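Local coordinates for Bse634I restriction endonuclease (Geobacillus stearothermophilus, PDB 1KNV), which is a type II restriction endonuclease that probably cleaves double-stranded DNA at a specific recognition sequence with the help of bound metal ions, at residues N97-I102 with I149-D154. Residues are numbered along the deposited sequence; the frame is centred on the assembly and turned at random.
Sequences NDYLII and IIRQKD
L100 and I150 face each other as an antiparallel hydrogen-bonded pair and grip one another at both polar backbone atoms: I150 N gives a nearly straight bond to L100 O (2.8 Å, 175° at the hydrogen), and L100 N returns one to I150 O at 2.9 Å. A more bent bond, Q152 N to D98 O, continues the pairing ahead of the start of strand 99-103 and beyond the end of 147-151. Beside it D98 OD1 lies against the aliphatic stem of K153, 3.2 Å from K153 CG, while the ammonium group extends beyond it. This pairing forms one margin of the mixed five-stranded sheet in the PDDEXK nuclease core; 99-103 is an edge strand of the sheet within the chain, and 147-151 also pairs antiparallel with 191-198 on its other side. On the face bearing Y99, I101 and I149, which packs against helix 281-291, the phenol ring accepts a CH-pi contact from R151 CG, 3.8 Å from its centroid. R151 sends CG anti to its own N (chi1 -172°) and then runs extended, which lays the guanidinium against the hydroxyl, its plane turned 23° from the ring and Y99 OH over its face. A serine replacing Y99 would probably deprive the arginine chain of this platform and leave I149 CG2 without its neighbour at the ring edge. On the opposite face, with L100, the CD1 methyls of I102 and I150 meet at 3.7 Å, and I182 touches both side chains.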
ATOM      1  N   ASN B  97      15.916 -27.937 -18.419  1.00 37.48           N
ATOM      2  CA  ASN B  97      14.761 -28.821 -18.354  1.00 40.35           C
ATOM      3  C   ASN B  97      13.528 -28.287 -17.635  1.00 39.29           C
ATOM      4  O   ASN B  97      12.471 -28.897 -17.721  1.00 42.15           O
ATOM      5  CB  ASN B  97      15.154 -30.170 -17.742  1.00 44.12           C
ATOM      6  CG  ASN B  97      15.623 -30.050 -16.296  1.00 48.43           C
ATOM      7  OD1 ASN B  97      15.449 -29.007 -15.656  1.00 50.85           O
ATOM      8  ND2 ASN B  97      16.211 -31.126 -15.770  1.00 49.72           N
ATOM      9  N   ASP B  98      13.638 -27.166 -16.935  1.00 36.77           N
ATOM     10  CA  ASP B  98      12.473 -26.632 -16.234  1.00 34.44           C
ATOM     11  C   ASP B  98      11.928 -25.377 -16.880  1.00 31.57           C
ATOM     12  O   ASP B  98      10.933 -24.834 -16.423  1.00 30.27           O
ATOM     13  CB  ASP B  98      12.818 -26.311 -14.790  1.00 36.78           C
ATOM     14  CG  ASP B  98      13.458 -27.471 -14.082  1.00 40.37           C
ATOM     15  OD1 ASP B  98      12.958 -28.613 -14.220  1.00 41.03           O
ATOM     16  OD2 ASP B  98      14.464 -27.236 -13.377  1.00 43.66           O
ATOM     17  N   TYR B  99      12.581 -24.930 -17.948  1.00 28.82           N
ATOM     18  CA  TYR B  99      12.190 -23.711 -18.646  1.00 25.82           C
ATOM     19  C   TYR B  99      11.543 -23.900 -20.013  1.00 24.48           C
ATOM     20  O   TYR B  99      11.815 -24.858 -20.730  1.00 24.87           O
ATOM     21  CB  TYR B  99      13.414 -22.811 -18.822  1.00 24.91           C
ATOM     22  CG  TYR B  99      13.918 -22.178 -17.550  1.00 24.82           C
ATOM     23  CD1 TYR B  99      13.540 -20.883 -17.198  1.00 25.06           C
ATOM     24  CD2 TYR B  99      14.772 -22.873 -16.697  1.00 25.00           C
ATOM     25  CE1 TYR B  99      14.005 -20.295 -16.028  1.00 25.69           C
ATOM     26  CE2 TYR B  99      15.241 -22.296 -15.525  1.00 25.66           C
ATOM     27  CZ  TYR B  99      14.855 -21.007 -15.199  1.00 25.52           C
ATOM     28  OH  TYR B  99      15.328 -20.425 -14.054  1.00 26.20           O
ATOM     29  N   LEU B 100      10.676 -22.957 -20.350  1.00 22.47           N
ATOM     30  CA  LEU B 100      10.003 -22.915 -21.633  1.00 21.58           C
ATOM     31  C   LEU B 100      10.129 -21.469 -22.073  1.00 20.64           C
ATOM     32  O   LEU B 100       9.790 -20.550 -21.327  1.00 20.68           O
ATOM     33  CB  LEU B 100       8.512 -23.283 -21.525  1.00 21.86           C
ATOM     34  CG  LEU B 100       8.099 -24.751 -21.345  1.00 22.18           C
ATOM     35  CD1 LEU B 100       6.574 -24.889 -21.458  1.00 21.43           C
ATOM     36  CD2 LEU B 100       8.779 -25.602 -22.409  1.00 23.06           C
ATOM     37  N   ILE B 101      10.662 -21.276 -23.271  1.00 20.29           N
ATOM     38  CA  ILE B 101      10.817 -19.949 -23.852  1.00 20.09           C
ATOM     39  C   ILE B 101       9.866 -19.999 -25.050  1.00 19.95           C
ATOM     40  O   ILE B 101      10.190 -20.559 -26.092  1.00 20.40           O
ATOM     41  CB  ILE B 101      12.272 -19.725 -24.278  1.00 18.76           C
ATOM     42  CG1 ILE B 101      13.174 -19.935 -23.064  1.00 18.68           C
ATOM     43  CG2 ILE B 101      12.447 -18.336 -24.838  1.00 17.39           C
ATOM     44  CD1 ILE B 101      14.611 -20.102 -23.392  1.00 19.05           C
ATOM     45  N   ILE B 102       8.684 -19.421 -24.876  1.00 19.48           N
ATOM     46  CA  ILE B 102       7.640 -19.453 -25.892  1.00 19.42           C
ATOM     47  C   ILE B 102       7.415 -18.206 -26.728  1.00 20.27           C
ATOM     48  O   ILE B 102       7.321 -17.096 -26.208  1.00 21.00           O
ATOM     49  CB  ILE B 102       6.297 -19.802 -25.242  1.00 19.10           C
ATOM     50  CG1 ILE B 102       6.440 -21.096 -24.445  1.00 18.60           C
ATOM     51  CG2 ILE B 102       5.217 -19.902 -26.303  1.00 17.72           C
ATOM     52  CD1 ILE B 102       5.242 -21.398 -23.575  1.00 20.56           C
ATOM     53  N   ILE B 149       9.271 -16.277 -20.871  1.00 20.44           N
ATOM     54  CA  ILE B 149      10.179 -17.230 -20.254  1.00 20.44           C
ATOM     55  C   ILE B 149       9.415 -17.754 -19.051  1.00 20.40           C
ATOM     56  O   ILE B 149       9.039 -16.989 -18.162  1.00 20.36           O
ATOM     57  CB  ILE B 149      11.505 -16.568 -19.838  1.00 20.81           C
ATOM     58  CG1 ILE B 149      12.328 -16.162 -21.088  1.00 20.60           C
ATOM     59  CG2 ILE B 149      12.326 -17.564 -19.019  1.00 19.54           C
ATOM     60  CD1 ILE B 149      11.666 -15.141 -21.979  1.00 20.66           C
ATOM     61  N   ILE B 150       9.095 -19.035 -19.108  1.00 21.54           N
ATOM     62  CA  ILE B 150       8.319 -19.704 -18.074  1.00 22.13           C
ATOM     63  C   ILE B 150       9.150 -20.773 -17.379  1.00 22.72           C
ATOM     64  O   ILE B 150       9.991 -21.412 -18.004  1.00 23.74           O
ATOM     65  CB  ILE B 150       7.082 -20.396 -18.698  1.00 22.33           C
ATOM     66  CG1 ILE B 150       6.136 -19.343 -19.272  1.00 23.05           C
ATOM     67  CG2 ILE B 150       6.381 -21.267 -17.687  1.00 20.97           C
ATOM     68  CD1 ILE B 150       5.116 -19.903 -20.188  1.00 25.36           C
ATOM     69  N   ARG B 151       8.960 -20.929 -16.082  1.00 23.22           N
ATOM     70  CA  ARG B 151       9.698 -21.937 -15.349  1.00 25.51           C
ATOM     71  C   ARG B 151       8.732 -22.778 -14.518  1.00 25.36           C
ATOM     72  O   ARG B 151       8.216 -22.329 -13.494  1.00 24.60           O
ATOM     73  CB  ARG B 151      10.743 -21.301 -14.428  1.00 28.51           C
ATOM     74  CG  ARG B 151      11.655 -22.334 -13.787  1.00 32.61           C
ATOM     75  CD  ARG B 151      12.516 -21.722 -12.722  1.00 35.72           C
ATOM     76  NE  ARG B 151      13.415 -22.726 -12.173  1.00 40.77           N
ATOM     77  CZ  ARG B 151      14.394 -22.439 -11.334  1.00 43.08           C
ATOM     78  NH1 ARG B 151      14.597 -21.172 -10.945  1.00 44.34           N
ATOM     79  NH2 ARG B 151      15.187 -23.408 -10.896  1.00 45.37           N
ATOM     80  N   GLN B 152       8.470 -23.994 -14.983  1.00 24.77           N
ATOM     81  CA  GLN B 152       7.565 -24.913 -14.302  1.00 25.69           C
ATOM     82  C   GLN B 152       7.868 -26.305 -14.855  1.00 26.70           C
ATOM     83  O   GLN B 152       7.402 -26.678 -15.928  1.00 27.03           O
ATOM     84  CB  GLN B 152       6.104 -24.516 -14.573  1.00 24.41           C
ATOM     85  CG  GLN B 152       5.086 -25.227 -13.684  1.00 24.20           C
ATOM     86  CD  GLN B 152       3.682 -24.680 -13.854  1.00 24.48           C
ATOM     87  OE1 GLN B 152       2.745 -25.415 -14.160  1.00 25.09           O
ATOM     88  NE2 GLN B 152       3.531 -23.382 -13.656  1.00 23.64           N
ATOM     89  N   LYS B 153       8.660 -27.066 -14.114  1.00 28.33           N
ATOM     90  CA  LYS B 153       9.065 -28.392 -14.551  1.00 30.48           C
ATOM     91  C   LYS B 153       7.973 -29.284 -15.122  1.00 29.70           C
ATOM     92  O   LYS B 153       8.172 -29.922 -16.151  1.00 30.99           O
ATOM     93  CB  LYS B 153       9.766 -29.136 -13.413  1.00 32.93           C
ATOM     94  CG  LYS B 153      10.378 -30.452 -13.867  1.00 35.92           C
ATOM     95  CD  LYS B 153      11.198 -31.119 -12.778  1.00 38.26           C
ATOM     96  CE  LYS B 153      11.751 -32.448 -13.279  1.00 39.60           C
ATOM     97  NZ  LYS B 153      12.539 -33.183 -12.244  1.00 41.53           N
ATOM     98  N   ASP B 154       6.819 -29.326 -14.469  1.00 29.51           N
ATOM     99  CA  ASP B 154       5.741 -30.186 -14.925  1.00 29.06           C
ATOM    100  C   ASP B 154       5.155 -29.840 -16.291  1.00 30.02           C
ATOM    101  O   ASP B 154       4.283 -30.551 -16.784  1.00 31.86           O
ATOM    102  CB  ASP B 154       4.628 -30.234 -13.870  1.00 29.71           C
ATOM    103  CG  ASP B 154       3.781 -28.979 -13.849  1.00 31.14           C
ATOM    104  OD1 ASP B 154       4.056 -28.048 -14.631  1.00 33.64           O
ATOM    105  OD2 ASP B 154       2.827 -28.922 -13.049  1.00 31.92           O
TER